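Local coordinates for spindle assembly abnormal protein 6 (Caenorhabditis elegans, PDB 4G79) that builds the central scaffold of the centriole, its globular N-terminal domain linking coiled-coil homodimers so that the organelle gains ninefold symmetry, at residues L9-P21 and I97-L111. Residues are numbered along the deposited sequence; the frame is centred on the assembly and turned at random. Where two conformers were deposited one is given.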
ATOM      1  N   LEU A   9     -20.906   1.554  16.000  1.00 35.35           N
ATOM      2  CA  LEU A   9     -20.730   0.572  14.935  1.00 33.47           C
ATOM      3  C   LEU A   9     -19.745  -0.497  15.328  1.00 36.49           C
ATOM      4  O   LEU A   9     -19.849  -1.622  14.866  1.00 36.94           O
ATOM      5  CB  LEU A   9     -20.267   1.234  13.627  1.00 32.63           C
ATOM      6  CG  LEU A   9     -21.165   2.335  13.007  1.00 36.21           C
ATOM      7  CD1 LEU A   9     -20.447   2.976  11.837  1.00 35.72           C
ATOM      8  CD2 LEU A   9     -22.495   1.774  12.510  1.00 37.25           C
ATOM      9  N   PHE A  10     -18.792  -0.152  16.203  1.00 32.76           N
ATOM     10  CA  PHE A  10     -17.730  -1.037  16.641  1.00 30.71           C
ATOM     11  C   PHE A  10     -17.198  -0.535  17.961  1.00 35.23           C
ATOM     12  O   PHE A  10     -17.011   0.670  18.129  1.00 31.98           O
ATOM     13  CB  PHE A  10     -16.612  -1.057  15.568  1.00 29.63           C
ATOM     14  CG  PHE A  10     -15.419  -1.958  15.846  1.00 29.21           C
ATOM     15  CD1 PHE A  10     -14.328  -1.490  16.567  1.00 31.80           C
ATOM     16  CD2 PHE A  10     -15.335  -3.224  15.279  1.00 31.93           C
ATOM     17  CE1 PHE A  10     -13.212  -2.308  16.802  1.00 32.11           C
ATOM     18  CE2 PHE A  10     -14.193  -4.030  15.469  1.00 35.06           C
ATOM     19  CZ  PHE A  10     -13.141  -3.565  16.236  1.00 32.38           C
ATOM     20  N   ASP A  11     -16.955  -1.461  18.895  1.00 35.66           N
ATOM     21  CA  ASP A  11     -16.378  -1.158  20.208  1.00 37.07           C
ATOM     22  C   ASP A  11     -15.638  -2.381  20.693  1.00 42.14           C
ATOM     23  O   ASP A  11     -16.251  -3.292  21.235  1.00 42.94           O
ATOM     24  CB  ASP A  11     -17.457  -0.728  21.213  1.00 41.49           C
ATOM     25  CG  ASP A  11     -16.927  -0.163  22.522  1.00 51.93           C
ATOM     26  OD1 ASP A  11     -15.742  -0.401  22.839  1.00 50.90           O
ATOM     27  OD2 ASP A  11     -17.686   0.544  23.207  1.00 62.61           O
ATOM     28  N   GLN A  12     -14.326  -2.433  20.453  1.00 39.03           N
ATOM     29  CA  GLN A  12     -13.541  -3.583  20.886  1.00 39.39           C
ATOM     30  C   GLN A  12     -12.206  -3.182  21.436  1.00 39.49           C
ATOM     31  O   GLN A  12     -11.632  -2.194  20.996  1.00 36.88           O
ATOM     32  CB  GLN A  12     -13.283  -4.539  19.703  1.00 40.42           C
ATOM     33  CG  GLN A  12     -14.527  -5.057  18.969  1.00 48.04           C
ATOM     34  CD  GLN A  12     -15.236  -6.169  19.680  1.00 68.14           C
ATOM     35  OE1 GLN A  12     -14.669  -6.866  20.532  1.00 65.33           O
ATOM     36  NE2 GLN A  12     -16.493  -6.376  19.313  1.00 58.26           N
ATOM     37  N   THR A  13     -11.672  -4.006  22.347  1.00 38.28           N
ATOM     38  CA  THR A  13     -10.320  -3.884  22.830  1.00 37.83           C
ATOM     39  C   THR A  13      -9.465  -4.684  21.855  1.00 41.82           C
ATOM     40  O   THR A  13      -9.757  -5.854  21.579  1.00 43.76           O
ATOM     41  CB  THR A  13     -10.200  -4.365  24.282  1.00 44.53           C
ATOM     42  OG1 THR A  13     -10.997  -3.509  25.108  1.00 46.20           O
ATOM     43  CG2 THR A  13      -8.761  -4.354  24.755  1.00 44.51           C
ATOM     44  N   LEU A  14      -8.435  -4.052  21.310  1.00 35.40           N
ATOM     45  CA  LEU A  14      -7.553  -4.691  20.357  1.00 35.28           C
ATOM     46  C   LEU A  14      -6.126  -4.559  20.815  1.00 37.41           C
ATOM     47  O   LEU A  14      -5.841  -3.672  21.621  1.00 36.66           O
ATOM     48  CB  LEU A  14      -7.704  -4.007  18.976  1.00 34.36           C
ATOM     49  CG  LEU A  14      -9.104  -4.013  18.312  1.00 39.20           C
ATOM     50  CD1 LEU A  14      -9.153  -3.047  17.137  1.00 39.34           C
ATOM     51  CD2 LEU A  14      -9.512  -5.427  17.893  1.00 42.43           C
ATOM     52  N   ILE A  15      -5.223  -5.397  20.271  1.00 34.81           N
ATOM     53  CA  ILE A  15      -3.795  -5.304  20.551  1.00 35.48           C
ATOM     54  C   ILE A  15      -3.201  -4.414  19.489  1.00 36.80           C
ATOM     55  O   ILE A  15      -3.433  -4.648  18.311  1.00 38.74           O
ATOM     56  CB  ILE A  15      -3.068  -6.701  20.605  1.00 41.28           C
ATOM     57  CG1 ILE A  15      -3.738  -7.742  21.548  1.00 45.01           C
ATOM     58  CG2 ILE A  15      -1.566  -6.570  20.858  1.00 41.58           C
ATOM     59  CD1 ILE A  15      -4.191  -7.317  22.878  1.00 50.74           C
ATOM     60  N   ALA A  16      -2.429  -3.411  19.880  1.00 30.93           N
ATOM     61  CA  ALA A  16      -1.747  -2.502  18.963  1.00 29.92           C
ATOM     62  C   ALA A  16      -0.277  -2.359  19.288  1.00 37.41           C
ATOM     63  O   ALA A  16       0.128  -2.565  20.440  1.00 36.70           O
ATOM     64  CB  ALA A  16      -2.394  -1.135  19.023  1.00 30.41           C
ATOM     65  N   SER A  17       0.527  -1.939  18.302  1.00 34.15           N
ATOM     66  CA  SER A  17       1.919  -1.613  18.594  1.00 35.19           C
ATOM     67  C   SER A  17       1.960  -0.115  18.828  1.00 39.71           C
ATOM     68  O   SER A  17       1.525   0.655  17.972  1.00 37.54           O
ATOM     69  CB  SER A  17       2.861  -2.027  17.465  1.00 39.94           C
ATOM     70  OG  SER A  17       3.028  -3.437  17.424  1.00 46.48           O
ATOM     71  N   LEU A  18       2.421   0.308  19.994  1.00 37.01           N
ATOM     72  CA  LEU A  18       2.500   1.737  20.277  1.00 38.68           C
ATOM     73  C   LEU A  18       3.940   2.184  20.163  1.00 45.62           C
ATOM     74  O   LEU A  18       4.826   1.634  20.845  1.00 45.59           O
ATOM     75  CB  LEU A  18       1.907   2.064  21.661  1.00 39.59           C
ATOM     76  CG  LEU A  18       1.982   3.536  22.152  1.00 44.92           C
ATOM     77  CD1 LEU A  18       1.113   4.451  21.332  1.00 44.17           C
ATOM     78  CD2 LEU A  18       1.542   3.647  23.611  1.00 45.07           C
ATOM     79  N   LEU A  19       4.174   3.163  19.288  1.00 43.00           N
ATOM     80  CA  LEU A  19       5.500   3.745  19.084  1.00 46.40           C
ATOM     81  C   LEU A  19       5.482   5.157  19.625  1.00 50.65           C
ATOM     82  O   LEU A  19       4.578   5.925  19.299  1.00 47.91           O
ATOM     83  CB  LEU A  19       5.926   3.739  17.600  1.00 47.85           C
ATOM     84  CG  LEU A  19       5.585   2.497  16.742  1.00 52.82           C
ATOM     85  CD1 LEU A  19       5.851   2.761  15.280  1.00 53.66           C
ATOM     86  CD2 LEU A  19       6.363   1.276  17.189  1.00 56.88           C
ATOM     87  N   GLN A  20       6.431   5.489  20.503  1.00 49.19           N
ATOM     88  CA  GLN A  20       6.479   6.833  21.058  1.00 51.39           C
ATOM     89  C   GLN A  20       7.947   7.257  21.255  1.00 60.49           C
ATOM     90  O   GLN A  20       8.784   6.397  21.543  1.00 58.80           O
ATOM     91  CB  GLN A  20       5.657   6.922  22.369  1.00 53.15           C
ATOM     92  CG  GLN A  20       6.265   6.179  23.569  1.00 68.88           C
ATOM     93  CD  GLN A  20       5.345   6.079  24.761  1.00 81.43           C
ATOM     94  OE1 GLN A  20       4.909   4.982  25.149  1.00 72.76           O
ATOM     95  NE2 GLN A  20       5.077   7.211  25.403  1.00 69.55           N
ATOM     96  N   PRO A  21       8.291   8.558  21.087  1.00 62.70           N
ATOM     97  CA  PRO A  21       9.692   8.978  21.290  1.00 66.01           C
ATOM     98  C   PRO A  21      10.163   8.794  22.735  1.00 72.55           C
ATOM     99  O   PRO A  21       9.338   8.715  23.651  1.00 72.00           O
ATOM    100  CB  PRO A  21       9.682  10.462  20.905  1.00 69.72           C
ATOM    101  CG  PRO A  21       8.279  10.894  21.102  1.00 72.99           C
ATOM    102  CD  PRO A  21       7.438   9.707  20.712  1.00 64.96           C
ATOM    103  N   ILE A  97     -14.883  -2.792   9.470  1.00 30.12           N
ATOM    104  CA  ILE A  97     -15.324  -3.536  10.657  1.00 29.39           C
ATOM    105  C   ILE A  97     -15.253  -5.029  10.342  1.00 33.81           C
ATOM    106  O   ILE A  97     -14.784  -5.790  11.182  1.00 33.59           O
ATOM    107  CB  ILE A  97     -16.712  -3.039  11.139  1.00 32.71           C
ATOM    108  CG1 ILE A  97     -16.518  -1.669  11.822  1.00 31.18           C
ATOM    109  CG2 ILE A  97     -17.389  -4.030  12.090  1.00 34.48           C
ATOM    110  CD1 ILE A  97     -17.777  -0.781  11.939  1.00 34.91           C
ATOM    111  N   GLN A  98     -15.686  -5.437   9.135  1.00 33.40           N
ATOM    112  CA  GLN A  98     -15.604  -6.847   8.735  0.50 34.97           C
ATOM    113  C   GLN A  98     -14.139  -7.291   8.775  1.00 39.84           C
ATOM    114  O   GLN A  98     -13.842  -8.347   9.322  1.00 40.48           O
ATOM    115  CB  GLN A  98     -16.226  -7.074   7.346  0.50 37.29           C
ATOM    116  CG  GLN A  98     -16.546  -8.545   7.072  0.50 54.22           C
ATOM    117  CD  GLN A  98     -16.797  -8.857   5.620  0.50 70.25           C
ATOM    118  OE1 GLN A  98     -17.474  -8.118   4.897  0.50 68.37           O
ATOM    119  NE2 GLN A  98     -16.304 -10.003   5.177  0.50 61.09           N
ATOM    120  N   HIS A  99     -13.205  -6.447   8.269  1.00 36.23           N
ATOM    121  CA  HIS A  99     -11.767  -6.755   8.296  1.00 37.28           C
ATOM    122  C   HIS A  99     -11.271  -6.942   9.739  1.00 38.09           C
ATOM    123  O   HIS A  99     -10.614  -7.938  10.028  1.00 39.48           O
ATOM    124  CB  HIS A  99     -10.944  -5.651   7.583  1.00 38.51           C
ATOM    125  CG  HIS A  99      -9.472  -5.903   7.671  1.00 42.86           C
ATOM    126  ND1 HIS A  99      -8.808  -6.620   6.691  1.00 45.98           N
ATOM    127  CD2 HIS A  99      -8.598  -5.591   8.660  1.00 45.52           C
ATOM    128  CE1 HIS A  99      -7.558  -6.722   7.104  1.00 45.82           C
ATOM    129  NE2 HIS A  99      -7.377  -6.110   8.285  1.00 45.90           N
ATOM    130  N   LEU A 100     -11.583  -5.983  10.644  1.00 32.39           N
ATOM    131  CA  LEU A 100     -11.161  -5.987  12.052  1.00 31.52           C
ATOM    132  C   LEU A 100     -11.662  -7.189  12.823  1.00 40.83           C
ATOM    133  O   LEU A 100     -11.020  -7.595  13.795  1.00 42.19           O
ATOM    134  CB  LEU A 100     -11.626  -4.725  12.787  1.00 29.96           C
ATOM    135  CG  LEU A 100     -10.973  -3.418  12.396  1.00 33.44           C
ATOM    136  CD1 LEU A 100     -11.750  -2.256  12.967  1.00 33.45           C
ATOM    137  CD2 LEU A 100      -9.478  -3.365  12.841  1.00 35.12           C
ATOM    138  N   LEU A 101     -12.823  -7.726  12.439  1.00 40.37           N
ATOM    139  CA  LEU A 101     -13.388  -8.864  13.147  1.00 42.69           C
ATOM    140  C   LEU A 101     -13.035 -10.191  12.486  1.00 48.35           C
ATOM    141  O   LEU A 101     -13.117 -11.228  13.151  1.00 51.02           O
ATOM    142  CB  LEU A 101     -14.919  -8.727  13.264  1.00 43.82           C
ATOM    143  CG  LEU A 101     -15.438  -7.538  14.093  1.00 47.76           C
ATOM    144  CD1 LEU A 101     -16.920  -7.330  13.872  1.00 48.74           C
ATOM    145  CD2 LEU A 101     -15.147  -7.723  15.577  1.00 50.94           C
ATOM    146  N   CYS A 102     -12.620 -10.168  11.206  1.00 43.71           N
ATOM    147  CA  CYS A 102     -12.349 -11.385  10.434  1.00 44.64           C
ATOM    148  C   CYS A 102     -10.868 -11.692  10.218  1.00 52.05           C
ATOM    149  O   CYS A 102     -10.560 -12.833   9.855  1.00 54.33           O
ATOM    150  CB  CYS A 102     -13.057 -11.303   9.087  1.00 44.28           C
ATOM    151  SG  CYS A 102     -14.852 -11.052   9.199  1.00 49.09           S
ATOM    152  N   LYS A 103     -10.043 -10.642  10.070  0.50 49.89           N
ATOM    153  CA  LYS A 103      -8.650 -10.806   9.656  0.50 50.30           C
ATOM    154  C   LYS A 103      -7.673 -10.509  10.762  0.50 55.11           C
ATOM    155  O   LYS A 103      -7.905  -9.620  11.584  0.50 55.22           O
ATOM    156  CB  LYS A 103      -8.334  -9.912   8.442  0.50 51.80           C
ATOM    157  CG  LYS A 103      -9.300 -10.041   7.262  0.50 59.84           C
ATOM    158  CD  LYS A 103      -8.996 -11.245   6.385  0.50 73.78           C
ATOM    159  CE  LYS A 103      -9.845 -11.259   5.143  0.50 87.09           C
ATOM    160  NZ  LYS A 103      -9.455 -12.365   4.230  0.50 99.10           N
ATOM    161  N   ASN A 104      -6.547 -11.244  10.751  0.50 52.55           N
ATOM    162  CA  ASN A 104      -5.463 -11.138  11.725  0.50 51.93           C
ATOM    163  C   ASN A 104      -4.605  -9.900  11.415  0.50 50.84           C
ATOM    164  O   ASN A 104      -3.389 -10.007  11.218  0.50 51.82           O
ATOM    165  CB  ASN A 104      -4.627 -12.436  11.732  0.50 56.76           C
ATOM    166  CG  ASN A 104      -4.583 -13.159  13.065  0.50 87.00           C
ATOM    167  OD1 ASN A 104      -5.278 -12.813  14.031  0.50 83.46           O
ATOM    168  ND2 ASN A 104      -3.759 -14.193  13.144  0.50 81.26           N
ATOM    169  N   THR A 105      -5.267  -8.720  11.401  0.50 40.97           N
ATOM    170  CA  THR A 105      -4.714  -7.394  11.137  0.50 37.52           C
ATOM    171  C   THR A 105      -3.684  -6.940  12.177  0.50 37.73           C
ATOM    172  O   THR A 105      -3.571  -7.541  13.245  0.50 38.09           O
ATOM    173  CB  THR A 105      -5.840  -6.351  11.049  0.50 42.15           C
ATOM    174  OG1 THR A 105      -5.269  -5.171  10.546  0.50 44.21           O
ATOM    175  CG2 THR A 105      -6.477  -6.015  12.387  0.50 39.01           C
ATOM    176  N   GLU A 106      -2.977  -5.829  11.865  0.50 30.76           N
ATOM    177  CA  GLU A 106      -1.965  -5.216  12.725  0.50 30.73           C
ATOM    178  C   GLU A 106      -2.217  -3.722  12.807  0.50 33.02           C
ATOM    179  O   GLU A 106      -2.419  -3.073  11.776  0.50 31.47           O
ATOM    180  CB  GLU A 106      -0.534  -5.480  12.216  0.50 32.32           C
ATOM    181  CG  GLU A 106      -0.204  -6.933  11.900  0.50 40.70           C
ATOM    182  CD  GLU A 106      -0.453  -7.290  10.447  0.50 49.98           C
ATOM    183  OE1 GLU A 106       0.200  -6.682   9.570  0.50 33.65           O
ATOM    184  OE2 GLU A 106      -1.337  -8.132  10.178  0.50 48.20           O
ATOM    185  N   ILE A 107      -2.209  -3.177  14.032  1.00 29.19           N
ATOM    186  CA  ILE A 107      -2.399  -1.744  14.241  1.00 29.32           C
ATOM    187  C   ILE A 107      -1.135  -1.112  14.789  1.00 33.99           C
ATOM    188  O   ILE A 107      -0.562  -1.600  15.783  1.00 34.67           O
ATOM    189  CB  ILE A 107      -3.615  -1.469  15.182  1.00 31.08           C
ATOM    190  CG1 ILE A 107      -4.962  -1.870  14.514  1.00 30.17           C
ATOM    191  CG2 ILE A 107      -3.684   0.027  15.615  1.00 31.78           C
ATOM    192  CD1 ILE A 107      -6.088  -1.980  15.515  1.00 39.23           C
ATOM    193  N   ASN A 108      -0.735   0.015  14.207  1.00 30.40           N
ATOM    194  CA  ASN A 108       0.340   0.834  14.790  1.00 31.57           C
ATOM    195  C   ASN A 108      -0.237   2.147  15.196  1.00 36.46           C
ATOM    196  O   ASN A 108      -1.008   2.743  14.429  1.00 34.85           O
ATOM    197  CB  ASN A 108       1.512   1.127  13.848  1.00 35.71           C
ATOM    198  CG  ASN A 108       2.430  -0.004  13.525  1.00 56.79           C
ATOM    199  OD1 ASN A 108       2.417  -1.057  14.157  1.00 45.58           O
ATOM    200  ND2 ASN A 108       3.242   0.205  12.500  1.00 55.12           N
ATOM    201  N   ILE A 109       0.149   2.621  16.376  1.00 32.28           N
ATOM    202  CA  ILE A 109      -0.245   3.949  16.858  1.00 33.82           C
ATOM    203  C   ILE A 109       1.063   4.686  17.121  1.00 39.47           C
ATOM    204  O   ILE A 109       1.916   4.183  17.864  1.00 39.50           O
ATOM    205  CB  ILE A 109      -1.189   3.893  18.093  1.00 37.10           C
ATOM    206  CG1 ILE A 109      -2.538   3.213  17.742  1.00 36.99           C
ATOM    207  CG2 ILE A 109      -1.419   5.294  18.671  1.00 37.80           C
ATOM    208  CD1 ILE A 109      -3.175   2.510  18.953  1.00 43.87           C
ATOM    209  N   ILE A 110       1.280   5.790  16.414  1.00 37.54           N
ATOM    210  CA  ILE A 110       2.505   6.558  16.565  1.00 39.02           C
ATOM    211  C   ILE A 110       2.096   7.787  17.339  1.00 44.37           C
ATOM    212  O   ILE A 110       1.351   8.614  16.827  1.00 41.78           O
ATOM    213  CB  ILE A 110       3.188   6.858  15.207  1.00 42.97           C
ATOM    214  CG1 ILE A 110       3.517   5.552  14.442  1.00 42.52           C
ATOM    215  CG2 ILE A 110       4.434   7.723  15.376  1.00 45.51           C
ATOM    216  CD1 ILE A 110       2.837   5.458  13.217  1.00 54.14           C
ATOM    217  N   LEU A 111       2.515   7.837  18.606  1.00 43.71           N
ATOM    218  CA  LEU A 111       2.180   8.871  19.562  1.00 45.14           C
ATOM    219  C   LEU A 111       3.103  10.059  19.465  1.00 53.44           C
ATOM    220  O   LEU A 111       4.324   9.910  19.515  1.00 54.49           O
ATOM    221  CB  LEU A 111       2.250   8.263  20.978  1.00 45.53           C
ATOM    222  CG  LEU A 111       1.575   9.015  22.108  1.00 52.42           C
ATOM    223  CD1 LEU A 111       0.100   9.119  21.877  1.00 51.24           C
ATOM    224  CD2 LEU A 111       1.820   8.314  23.426  1.00 55.70           C
TER
HETATM  225  O   HOH W   1      -1.657  -5.047  16.303  1.00 33.75           O
HETATM  226  O   HOH W   2       0.856  -4.521  15.690  1.00 55.36           O
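Phe10 packs on Leu100 where strand 9-21 lies over helix 97-102, and it buries 84 Å² against the other segment. With CG anti to the backbone N (chi1 -179°), the Phe10 ring is carried onto Leu100 and Leu101. Leu100 CD1 makes a CH-pi contact over one ring face, 4.0 Å from the centroid. CG of Gln12, from the same strand, covers the opposite face. Leu101 CD2 comes obliquely to CE2 of Phe10 at 3.8 Å. Ile97 runs past Phe10 the other way, with its CG1 against the Phe10 CB, and its CD1 also meets Leu9 CB at 3.6 Å.

Farther along, the strand diverges from the helix and joins strand 106-111 as a parallel neighbour. Leu14 CD1 meets Ile107 CD1 at 3.6 Å, the two side chains crossing at about a right angle. Just before the strands pair directly, one water donates to Ile15 O and accepts from Ile107 N. Four nearly straight backbone bonds follow. Ser17 N donates to Ile107 O (2.8 Å) and Ile109 N to Ser17 O. Leu19 N then donates to Ile109 O, and Leu111 N to Leu19 O (2.9 Å). The side chains of Leu19 and Ile110 lie side by side on one sheet face, CD1 of Leu19 against CG1 of Ile110. On the other, Leu18 CD1 rests on Ile109 CG2 and Leu111 CB. Leu111 also buries 84 Å². Its side chain points the same way as that of Gln20, CB on CB at 3.9 Å and CD2 near NE2. Pro21 CD lies 3.3 Å from Leu111 O.

Strand 7-21, first in the sheet order of the SAS-6 N-terminal domain, also pairs antiparallel with strand 29-44. Here it meets the last strand, 106-111. The chemistry is divided: no hydrogen bond crosses between helix and strand 9-21, which side-chain packing joins, while a backbone ladder fixes the register of the parallel strands.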